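Probable chemoreceptor (Methyl-accepting chemotaxis) transmembrane protein (Rhizobium meliloti, PDB 6D8V) probably senses quaternary ammonium compounds for bacterial chemotaxis, binding 1,1-dimethyl-prolinium in its sensory domain as a methyl-accepting chemoreceptor. Local coordinates at residues Leu29-Leu40 and Leu57-Ala68; Ser114-Trp124 and Thr137-Thr145. All blocks are in the same frame, centred on the assembly; numbering follows the deposited sequence.

Contact 1. Residues Leu29-Leu40 and Leu57-Ala68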
loop_
_atom_site.group_PDB
_atom_site.type_symbol
_atom_site.label_atom_id
_atom_site.label_comp_id
_atom_site.label_asym_id
_atom_site.label_seq_id
_atom_site.Cartn_x
_atom_site.Cartn_y
_atom_site.Cartn_z
ATOM N N LEU A 29 7.674 -2.711 -6.038
ATOM C CA LEU A 29 7.617 -1.340 -5.533
ATOM C C LEU A 29 8.446 -1.194 -4.267
ATOM O O LEU A 29 9.187 -0.214 -4.115
ATOM C CB LEU A 29 6.173 -0.905 -5.258
ATOM C CG LEU A 29 5.252 -0.651 -6.448
ATOM C CD1 LEU A 29 3.960 0.042 -5.998
ATOM C CD2 LEU A 29 5.957 0.166 -7.521
ATOM N N ALA A 30 8.333 -2.156 -3.344
ATOM C CA ALA A 30 9.162 -2.120 -2.142
ATOM C C ALA A 30 10.636 -1.975 -2.500
ATOM O O ALA A 30 11.359 -1.186 -1.878
ATOM C CB ALA A 30 8.935 -3.380 -1.303
ATOM N N ALA A 31 11.094 -2.718 -3.513
ATOM C CA ALA A 31 12.479 -2.601 -3.964
ATOM C C ALA A 31 12.777 -1.211 -4.513
ATOM O O ALA A 31 13.851 -0.649 -4.252
ATOM C CB ALA A 31 12.775 -3.651 -5.027
ATOM N N ALA A 32 11.846 -0.646 -5.291
ATOM C CA ALA A 32 12.040 0.708 -5.799
ATOM C C ALA A 32 12.040 1.734 -4.673
ATOM O O ALA A 32 12.780 2.721 -4.730
ATOM C CB ALA A 32 10.958 1.047 -6.828
ATOM N N ALA A 33 11.230 1.520 -3.639
ATOM C CA ALA A 33 11.268 2.419 -2.492
ATOM C C ALA A 33 12.604 2.300 -1.760
ATOM O O ALA A 33 13.254 3.310 -1.469
ATOM C CB ALA A 33 10.091 2.130 -1.552
ATOM N N ARG A 34 13.041 1.069 -1.476
ATOM C CA ARG A 34 14.305 0.880 -0.760
ATOM C C ARG A 34 15.484 1.465 -1.537
ATOM O O ARG A 34 16.369 2.102 -0.952
ATOM C CB ARG A 34 14.538 -0.608 -0.462
ATOM C CG ARG A 34 15.838 -0.900 0.290
ATOM C CD ARG A 34 15.921 -2.332 0.833
ATOM N NE ARG A 34 17.066 -2.503 1.730
ATOM C CZ ARG A 34 17.294 -3.585 2.469
ATOM N NH1 ARG A 34 16.456 -4.611 2.431
ATOM N NH2 ARG A 34 18.365 -3.640 3.248
ATOM N N THR A 35 15.519 1.253 -2.855
ATOM C CA THR A 35 16.540 1.894 -3.677
ATOM C C THR A 35 16.505 3.410 -3.524
ATOM O O THR A 35 17.544 4.047 -3.322
ATOM C CB THR A 35 16.362 1.513 -5.146
ATOM O OG1 THR A 35 16.702 0.135 -5.334
ATOM C CG2 THR A 35 17.257 2.375 -6.028
ATOM N N MET A 36 15.314 4.007 -3.632
ATOM C CA MET A 36 15.202 5.457 -3.506
ATOM C C MET A 36 15.676 5.933 -2.137
ATOM O O MET A 36 16.427 6.911 -2.035
ATOM C CB MET A 36 13.762 5.901 -3.761
ATOM C CG MET A 36 13.585 7.407 -3.746
ATOM S SD MET A 36 14.369 8.188 -5.167
ATOM C CE MET A 36 13.358 7.538 -6.495
ATOM N N SER A 37 15.248 5.254 -1.072
ATOM C CA SER A 37 15.757 5.557 0.260
ATOM C C SER A 37 17.280 5.574 0.281
ATOM O O SER A 37 17.884 6.388 0.990
ATOM C CB SER A 37 15.223 4.535 1.264
ATOM O OG SER A 37 15.916 4.618 2.498
ATOM N N GLY A 38 17.913 4.688 -0.492
ATOM C CA GLY A 38 19.365 4.656 -0.529
ATOM C C GLY A 38 19.955 5.868 -1.223
ATOM O O GLY A 38 20.826 6.549 -0.672
ATOM N N VAL A 39 19.494 6.157 -2.446
ATOM C CA VAL A 39 20.083 7.269 -3.193
ATOM C C VAL A 39 19.825 8.592 -2.486
ATOM O O VAL A 39 20.652 9.512 -2.549
ATOM C CB VAL A 39 19.574 7.306 -4.650
ATOM C CG1 VAL A 39 18.803 6.048 -4.987
ATOM C CG2 VAL A 39 18.738 8.550 -4.897
ATOM N N LEU A 40 18.689 8.712 -1.791
ATOM C CA LEU A 40 18.461 9.907 -0.985
ATOM C C LEU A 40 19.413 9.954 0.208
ATOM O O LEU A 40 19.923 11.025 0.562
ATOM C CB LEU A 40 17.003 9.970 -0.527
ATOM C CG LEU A 40 15.963 10.264 -1.611
ATOM C CD1 LEU A 40 14.539 10.301 -1.035
ATOM C CD2 LEU A 40 16.281 11.560 -2.354
ATOM N N LEU A 57 15.095 13.838 -8.150
ATOM C CA LEU A 57 15.287 12.391 -8.150
ATOM C C LEU A 57 14.028 11.654 -7.708
ATOM O O LEU A 57 13.732 10.565 -8.212
ATOM C CB LEU A 57 16.459 12.012 -7.248
ATOM C CG LEU A 57 17.805 12.636 -7.585
ATOM C CD1 LEU A 57 18.868 12.188 -6.590
ATOM C CD2 LEU A 57 18.209 12.296 -9.013
ATOM N N LEU A 58 13.284 12.218 -6.752
ATOM C CA LEU A 58 12.121 11.527 -6.209
ATOM C C LEU A 58 11.073 11.224 -7.272
ATOM O O LEU A 58 10.260 10.313 -7.087
ATOM C CB LEU A 58 11.502 12.362 -5.090
ATOM C CG LEU A 58 11.252 11.670 -3.748
ATOM C CD1 LEU A 58 10.527 12.610 -2.792
ATOM C CD2 LEU A 58 10.467 10.391 -3.936
ATOM N N LYS A 59 11.066 11.962 -8.379
ATOM C CA LYS A 59 10.068 11.731 -9.413
ATOM C C LYS A 59 10.355 10.477 -10.228
ATOM O O LYS A 59 9.453 9.974 -10.912
ATOM C CB LYS A 59 9.980 12.957 -10.329
ATOM C CG LYS A 59 8.822 12.938 -11.311
ATOM C CD LYS A 59 8.676 14.289 -12.002
ATOM C CE LYS A 59 7.612 14.256 -13.087
ATOM N NZ LYS A 59 7.423 15.594 -13.707
ATOM N N ALA A 60 11.586 9.956 -10.161
ATOM C CA ALA A 60 11.950 8.792 -10.962
ATOM C C ALA A 60 11.085 7.585 -10.632
ATOM O O ALA A 60 10.788 6.771 -11.518
ATOM C CB ALA A 60 13.421 8.451 -10.754
ATOM N N ASN A 61 10.666 7.455 -9.370
ATOM C CA ASN A 61 9.929 6.266 -8.949
ATOM C C ASN A 61 8.547 6.183 -9.583
ATOM O O ASN A 61 7.989 5.084 -9.696
ATOM C CB ASN A 61 9.803 6.239 -7.430
ATOM C CG ASN A 61 10.796 5.305 -6.781
ATOM O OD1 ASN A 61 11.209 4.306 -7.377
ATOM N ND2 ASN A 61 11.179 5.617 -5.546
ATOM N N LEU A 62 7.971 7.323 -9.982
ATOM C CA LEU A 62 6.676 7.309 -10.654
ATOM C C LEU A 62 6.815 7.153 -12.164
ATOM O O LEU A 62 5.949 6.543 -12.806
ATOM C CB LEU A 62 5.900 8.584 -10.336
ATOM C CG LEU A 62 5.171 8.679 -8.999
ATOM C CD1 LEU A 62 4.364 9.973 -8.936
ATOM C CD2 LEU A 62 4.268 7.473 -8.759
ATOM N N GLU A 63 7.885 7.695 -12.747
ATOM C CA GLU A 63 8.099 7.542 -14.179
ATOM C C GLU A 63 8.429 6.102 -14.561
ATOM O O GLU A 63 8.180 5.700 -15.701
ATOM C CB GLU A 63 9.217 8.474 -14.647
ATOM C CG GLU A 63 8.869 9.956 -14.664
ATOM C CD GLU A 63 10.034 10.808 -15.153
ATOM O OE1 GLU A 63 10.899 11.172 -14.327
ATOM O OE2 GLU A 63 10.095 11.095 -16.368
ATOM N N GLN A 64 8.992 5.311 -13.643
ATOM C CA GLN A 64 9.432 3.964 -13.997
ATOM C C GLN A 64 8.481 2.861 -13.553
ATOM O O GLN A 64 8.583 1.741 -14.058
ATOM C CB GLN A 64 10.820 3.668 -13.409
ATOM C CG GLN A 64 11.886 4.729 -13.671
ATOM C CD GLN A 64 12.246 4.892 -15.139
ATOM O OE1 GLN A 64 12.345 3.914 -15.889
ATOM N NE2 GLN A 64 12.450 6.142 -15.556
ATOM N N HIS A 65 7.572 3.127 -12.622
ATOM C CA HIS A 65 6.654 2.107 -12.116
ATOM C C HIS A 65 5.231 2.659 -12.163
ATOM O O HIS A 65 4.846 3.492 -11.337
ATOM C CB HIS A 65 7.057 1.687 -10.712
ATOM C CG HIS A 65 8.514 1.380 -10.591
ATOM N ND1 HIS A 65 9.048 0.161 -10.949
ATOM C CD2 HIS A 65 9.558 2.150 -10.204
ATOM C CE1 HIS A 65 10.356 0.187 -10.765
ATOM N NE2 HIS A 65 10.689 1.381 -10.311
ATOM N N GLY A 66 4.456 2.197 -13.146
ATOM C CA GLY A 66 3.093 2.664 -13.303
ATOM C C GLY A 66 2.183 2.286 -12.156
ATOM O O GLY A 66 1.158 2.945 -11.946
ATOM N N PHE A 67 2.534 1.245 -11.404
ATOM C CA PHE A 67 1.688 0.790 -10.309
ATOM C C PHE A 67 1.846 1.629 -9.048
ATOM O O PHE A 67 1.093 1.421 -8.090
ATOM C CB PHE A 67 1.982 -0.679 -10.011
ATOM C CG PHE A 67 0.980 -1.332 -9.113
ATOM C CD1 PHE A 67 -0.370 -1.353 -9.453
ATOM C CD2 PHE A 67 1.388 -1.941 -7.935
ATOM C CE1 PHE A 67 -1.306 -1.959 -8.623
ATOM C CE2 PHE A 67 0.472 -2.555 -7.102
ATOM C CZ PHE A 67 -0.886 -2.563 -7.448
ATOM N N ALA A 68 2.781 2.575 -9.030
ATOM C CA ALA A 68 2.939 3.487 -7.906
ATOM C C ALA A 68 2.102 4.744 -8.131
ATOM O O ALA A 68 2.219 5.394 -9.175
ATOM C CB ALA A 68 4.411 3.848 -7.721
#
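The carbonyl oxygen of A32 is shared by two donors: M36 N bonds to it within the helix, and N61 ND2 reaches it across the contact in a weak bond of 3.4 Å. Asparagine suits this place because its amide can address a helix carbonyl without bringing a charge into a buried interface. M36 is the knob of the packing, seated among L57, L58, A60 and N61. Its CG lies anti to the backbone N (chi1 -176°), and bends at chi2 and chi3 then carry CE to 3.5 Å from L57 O, along the side chain of N61, which runs past in the opposite direction. An unbranched, flexible thioether can fold at these two torsions to settle among the four residues. The small A32 allows the second segment to come near, and its CB lies 3.5 Å from H65 NE2. L29 divides its branches: CD2 meets H65 CB at 3.7 Å, CD1 meets F67 CD2 at 3.8 Å, and the side chains of L29 and F67 cross at about a right angle. Toward the far end of the segment, V39 CG2 meets L57 CD1 in another apolar contact. Segment 29-40 of helix 2-45 and short helix 60-64 run roughly antiparallel, their segment axes 10.8 Å apart at closest and their directions 152° apart; A33 and L29 also touch strand 163-173. The arrangement is consistent with the Cache (PDC) fold, whose long N-terminal helix packs beside the antiparallel sheet.

Contact 2. Residues Ser114-Trp124 and Thr137-Thr145. With PBE (1,1-dimethyl-prolinium), chain C.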
loop_
_atom_site.group_PDB
_atom_site.type_symbol
_atom_site.label_atom_id
_atom_site.label_comp_id
_atom_site.label_asym_id
_atom_site.label_seq_id
_atom_site.Cartn_x
_atom_site.Cartn_y
_atom_site.Cartn_z
ATOM N N SER A 114 3.206 17.893 -4.659
ATOM C CA SER A 114 2.379 18.266 -3.525
ATOM C C SER A 114 3.257 18.498 -2.294
ATOM O O SER A 114 4.481 18.621 -2.387
ATOM C CB SER A 114 1.320 17.187 -3.282
ATOM O OG SER A 114 0.720 16.791 -4.505
ATOM N N THR A 115 2.620 18.580 -1.131
ATOM C CA THR A 115 3.326 18.651 0.140
ATOM C C THR A 115 2.347 18.244 1.227
ATOM O O THR A 115 1.135 18.422 1.079
ATOM C CB THR A 115 3.895 20.046 0.418
ATOM O OG1 THR A 115 4.802 20.412 -0.630
ATOM C CG2 THR A 115 4.640 20.056 1.741
ATOM N N PHE A 116 2.881 17.684 2.309
ATOM C CA PHE A 116 2.058 17.071 3.340
ATOM C C PHE A 116 2.616 17.414 4.715
ATOM O O PHE A 116 3.728 17.930 4.851
ATOM C CB PHE A 116 1.980 15.556 3.148
ATOM C CG PHE A 116 3.323 14.883 3.085
ATOM C CD1 PHE A 116 4.078 14.914 1.923
ATOM C CD2 PHE A 116 3.820 14.207 4.183
ATOM C CE1 PHE A 116 5.313 14.290 1.865
ATOM C CE2 PHE A 116 5.049 13.581 4.131
ATOM C CZ PHE A 116 5.799 13.624 2.971
ATOM N N LYS A 117 1.819 17.121 5.741
ATOM C CA LYS A 117 2.210 17.390 7.115
ATOM C C LYS A 117 3.079 16.263 7.660
ATOM O O LYS A 117 2.890 15.087 7.336
ATOM C CB LYS A 117 0.981 17.572 8.013
ATOM C CG LYS A 117 1.330 17.616 9.500
ATOM C CD LYS A 117 0.108 17.677 10.402
ATOM C CE LYS A 117 0.532 17.699 11.870
ATOM N NZ LYS A 117 -0.599 17.961 12.808
ATOM N N ALA A 118 4.035 16.639 8.512
ATOM C CA ALA A 118 4.997 15.688 9.071
ATOM C C ALA A 118 4.410 15.047 10.326
ATOM O O ALA A 118 4.757 15.382 11.462
ATOM C CB ALA A 118 6.321 16.384 9.362
ATOM N N ASP A 119 3.509 14.085 10.109
ATOM C CA ASP A 119 2.838 13.380 11.203
ATOM C C ASP A 119 3.687 12.169 11.582
ATOM O O ASP A 119 3.453 11.052 11.122
ATOM C CB ASP A 119 1.424 12.985 10.798
ATOM C CG ASP A 119 0.610 12.458 11.963
ATOM O OD1 ASP A 119 1.137 12.451 13.096
ATOM O OD2 ASP A 119 -0.555 12.056 11.752
ATOM N N TYR A 120 4.681 12.403 12.450
ATOM C CA TYR A 120 5.646 11.362 12.804
ATOM C C TYR A 120 4.991 10.155 13.469
ATOM O O TYR A 120 5.514 9.040 13.365
ATOM C CB TYR A 120 6.726 11.931 13.726
ATOM C CG TYR A 120 7.648 12.936 13.069
ATOM C CD1 TYR A 120 7.673 13.086 11.690
ATOM C CD2 TYR A 120 8.499 13.733 13.830
ATOM C CE1 TYR A 120 8.514 14.004 11.085
ATOM C CE2 TYR A 120 9.346 14.656 13.232
ATOM C CZ TYR A 120 9.347 14.785 11.859
ATOM O OH TYR A 120 10.178 15.696 11.250
ATOM N N ALA A 121 3.878 10.347 14.175
ATOM C CA ALA A 121 3.201 9.212 14.788
ATOM C C ALA A 121 2.312 8.458 13.808
ATOM O O ALA A 121 1.778 7.400 14.164
ATOM C CB ALA A 121 2.376 9.673 15.989
ATOM N N ALA A 122 2.144 8.973 12.592
ATOM C CA ALA A 122 1.324 8.300 11.599
ATOM C C ALA A 122 1.978 6.992 11.171
ATOM O O ALA A 122 3.200 6.833 11.200
ATOM C CB ALA A 122 1.101 9.199 10.384
ATOM N N GLU A 123 1.141 6.041 10.764
ATOM C CA GLU A 123 1.665 4.731 10.411
ATOM C C GLU A 123 2.746 4.836 9.342
ATOM O O GLU A 123 3.779 4.170 9.437
ATOM C CB GLU A 123 0.531 3.824 9.948
ATOM C CG GLU A 123 0.256 2.680 10.890
ATOM C CD GLU A 123 -0.641 1.646 10.264
ATOM O OE1 GLU A 123 -1.341 1.990 9.290
ATOM O OE2 GLU A 123 -0.639 0.491 10.738
ATOM N N TRP A 124 2.530 5.663 8.315
ATOM C CA TRP A 124 3.446 5.680 7.179
ATOM C C TRP A 124 4.835 6.158 7.568
ATOM O O TRP A 124 5.803 5.842 6.865
ATOM C CB TRP A 124 2.884 6.558 6.063
ATOM C CG TRP A 124 2.478 7.912 6.545
ATOM C CD1 TRP A 124 1.235 8.303 6.956
ATOM C CD2 TRP A 124 3.331 9.053 6.697
ATOM N NE1 TRP A 124 1.260 9.628 7.336
ATOM C CE2 TRP A 124 2.534 10.109 7.186
ATOM C CE3 TRP A 124 4.690 9.287 6.452
ATOM C CZ2 TRP A 124 3.051 11.379 7.439
ATOM C CZ3 TRP A 124 5.201 10.547 6.702
ATOM C CH2 TRP A 124 4.381 11.577 7.192
ATOM N N THR A 137 1.607 0.194 5.248
ATOM C CA THR A 137 0.603 0.765 6.136
ATOM C C THR A 137 -0.768 0.130 5.933
ATOM O O THR A 137 -1.096 -0.411 4.876
ATOM C CB THR A 137 0.475 2.277 5.924
ATOM O OG1 THR A 137 -0.149 2.534 4.656
ATOM C CG2 THR A 137 1.835 2.947 5.963
ATOM N N GLN A 138 -1.580 0.212 6.974
ATOM C CA GLN A 138 -2.993 -0.051 6.812
ATOM C C GLN A 138 -3.581 1.012 5.892
ATOM O O GLN A 138 -3.084 2.142 5.832
ATOM C CB GLN A 138 -3.723 -0.050 8.158
ATOM C CG GLN A 138 -3.419 -1.253 9.046
ATOM C CD GLN A 138 -4.004 -2.551 8.516
ATOM O OE1 GLN A 138 -4.817 -2.549 7.594
ATOM N NE2 GLN A 138 -3.588 -3.669 9.100
ATOM N N PRO A 139 -4.632 0.669 5.156
ATOM C CA PRO A 139 -5.201 1.631 4.212
ATOM C C PRO A 139 -5.643 2.901 4.921
ATOM O O PRO A 139 -6.306 2.856 5.963
ATOM C CB PRO A 139 -6.376 0.863 3.592
ATOM C CG PRO A 139 -6.681 -0.208 4.550
ATOM C CD PRO A 139 -5.391 -0.589 5.188
ATOM N N TYR A 140 -5.255 4.040 4.350
ATOM C CA TYR A 140 -5.558 5.332 4.946
ATOM C C TYR A 140 -5.832 6.331 3.835
ATOM O O TYR A 140 -5.379 6.162 2.695
ATOM C CB TYR A 140 -4.418 5.835 5.842
ATOM C CG TYR A 140 -3.197 6.266 5.057
ATOM C CD1 TYR A 140 -2.284 5.331 4.590
ATOM C CD2 TYR A 140 -2.964 7.604 4.774
ATOM C CE1 TYR A 140 -1.176 5.710 3.866
ATOM C CE2 TYR A 140 -1.855 7.997 4.052
ATOM C CZ TYR A 140 -0.963 7.047 3.599
ATOM O OH TYR A 140 0.146 7.433 2.875
ATOM N N LEU A 141 -6.583 7.372 4.186
ATOM C CA LEU A 141 -6.886 8.445 3.254
ATOM C C LEU A 141 -5.733 9.440 3.223
ATOM O O LEU A 141 -5.427 10.072 4.237
ATOM C CB LEU A 141 -8.183 9.147 3.659
ATOM C CG LEU A 141 -8.435 10.479 2.953
ATOM C CD1 LEU A 141 -8.578 10.265 1.452
ATOM C CD2 LEU A 141 -9.642 11.233 3.498
ATOM N N ALA A 142 -5.108 9.587 2.056
ATOM C CA ALA A 142 -3.952 10.459 1.883
ATOM C C ALA A 142 -4.349 11.935 1.876
ATOM O O ALA A 142 -5.402 12.309 1.350
ATOM C CB ALA A 142 -3.225 10.116 0.583
ATOM N N GLU A 143 -3.469 12.777 2.441
ATOM C CA GLU A 143 -3.682 14.218 2.579
ATOM C C GLU A 143 -3.164 15.020 1.389
ATOM O O GLU A 143 -3.884 15.858 0.841
ATOM C CB GLU A 143 -3.007 14.743 3.853
ATOM C CG GLU A 143 -2.731 16.259 3.804
ATOM C CD GLU A 143 -1.815 16.739 4.917
ATOM O OE1 GLU A 143 -1.608 15.974 5.885
ATOM O OE2 GLU A 143 -1.303 17.877 4.821
ATOM N N GLY A 144 -1.911 14.816 1.004
ATOM C CA GLY A 144 -1.293 15.683 0.018
ATOM C C GLY A 144 -1.725 15.434 -1.412
ATOM O O GLY A 144 -1.274 16.155 -2.308
ATOM N N THR A 145 -2.568 14.435 -1.648
ATOM C CA THR A 145 -2.998 14.136 -3.006
ATOM C C THR A 145 -3.900 15.249 -3.531
ATOM O O THR A 145 -4.613 15.916 -2.776
ATOM C CB THR A 145 -3.728 12.791 -3.050
ATOM O OG1 THR A 145 -4.843 12.816 -2.148
ATOM C CG2 THR A 145 -2.788 11.675 -2.638
HETATM N N PBE C . 1.631 10.786 1.630
HETATM C CD PBE C . 2.533 10.012 2.175
HETATM C CA PBE C . 0.591 10.859 2.736
HETATM C CB PBE C . 1.500 11.063 4.014
HETATM C CG PBE C . 2.568 10.441 3.756
HETATM C CE PBE C . 2.222 12.106 1.324
HETATM C CF PBE C . 1.070 10.157 0.419
HETATM C C PBE C . -0.407 11.897 2.619
HETATM O O PBE C . -1.075 12.226 3.637
HETATM O OXT PBE C . -0.641 12.458 1.516
#
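The indole of W124 has the bound 1,1-dimethyl-prolinium over one face, with ligand CG 3.3 Å above the ring plane, and D119 O over the opposite face. Y140 turns differently: ligand CA and Q138 O lie at its edge, while W124 CD1 stands over one face, 4.2 Å from Y140 CZ. These two rings are tilted by 28° and so far slid that they barely overlap. F116 presents a face to the N-methyl CE. The quaternary ammonium has no N-H to offer, and its methyl probably gains from this electron-rich face. W124 holds CG between its backbone N and carbonyl carbon (chi1 51°), bringing the indole over the ligand's ring carbons. Replacing W124 by alanine removes the indole and is likely to leave ligand CG and CB without their flat cover, opening a gap beside Y140. The ligand carboxylate is gripped by backbone donors, E143 N to O and G144 N to OXT, each at 2.7 Å. Farther along, E123 OE1 accepts Q138 N at 2.9 Å from above its carboxylate plane, joining helix 123-131 to the loop before strand 140-142. That strand pairs with 149-160, where S153 bonds Y140 OH, while F116 rests on W72 and A74 of strand 70-75.

In the fold
Both contacts belong to the ligand-binding module, but on different levels of it. Contact 1 is a buried, largely helical contact, joining helix 2-45 to the short helices that lead into strand 70-75; its chemistry is mostly apolar, with one weak hydrogen bond from an asparagine amide. Contact 2 is only partly buried and made of loops and strand ends; there aromatic groups meet the hydrocarbon ring and N-methyl of a zwitterionic ligand, and backbone N-H groups hold its carboxylate. Their centres are 18 Å apart and they do not touch, yet the same sheet relates them: strand 70-75 meets L58 and N61 of contact 1 and F116 and W124 of contact 2. Along the chain contact 1 closes before contact 2 opens.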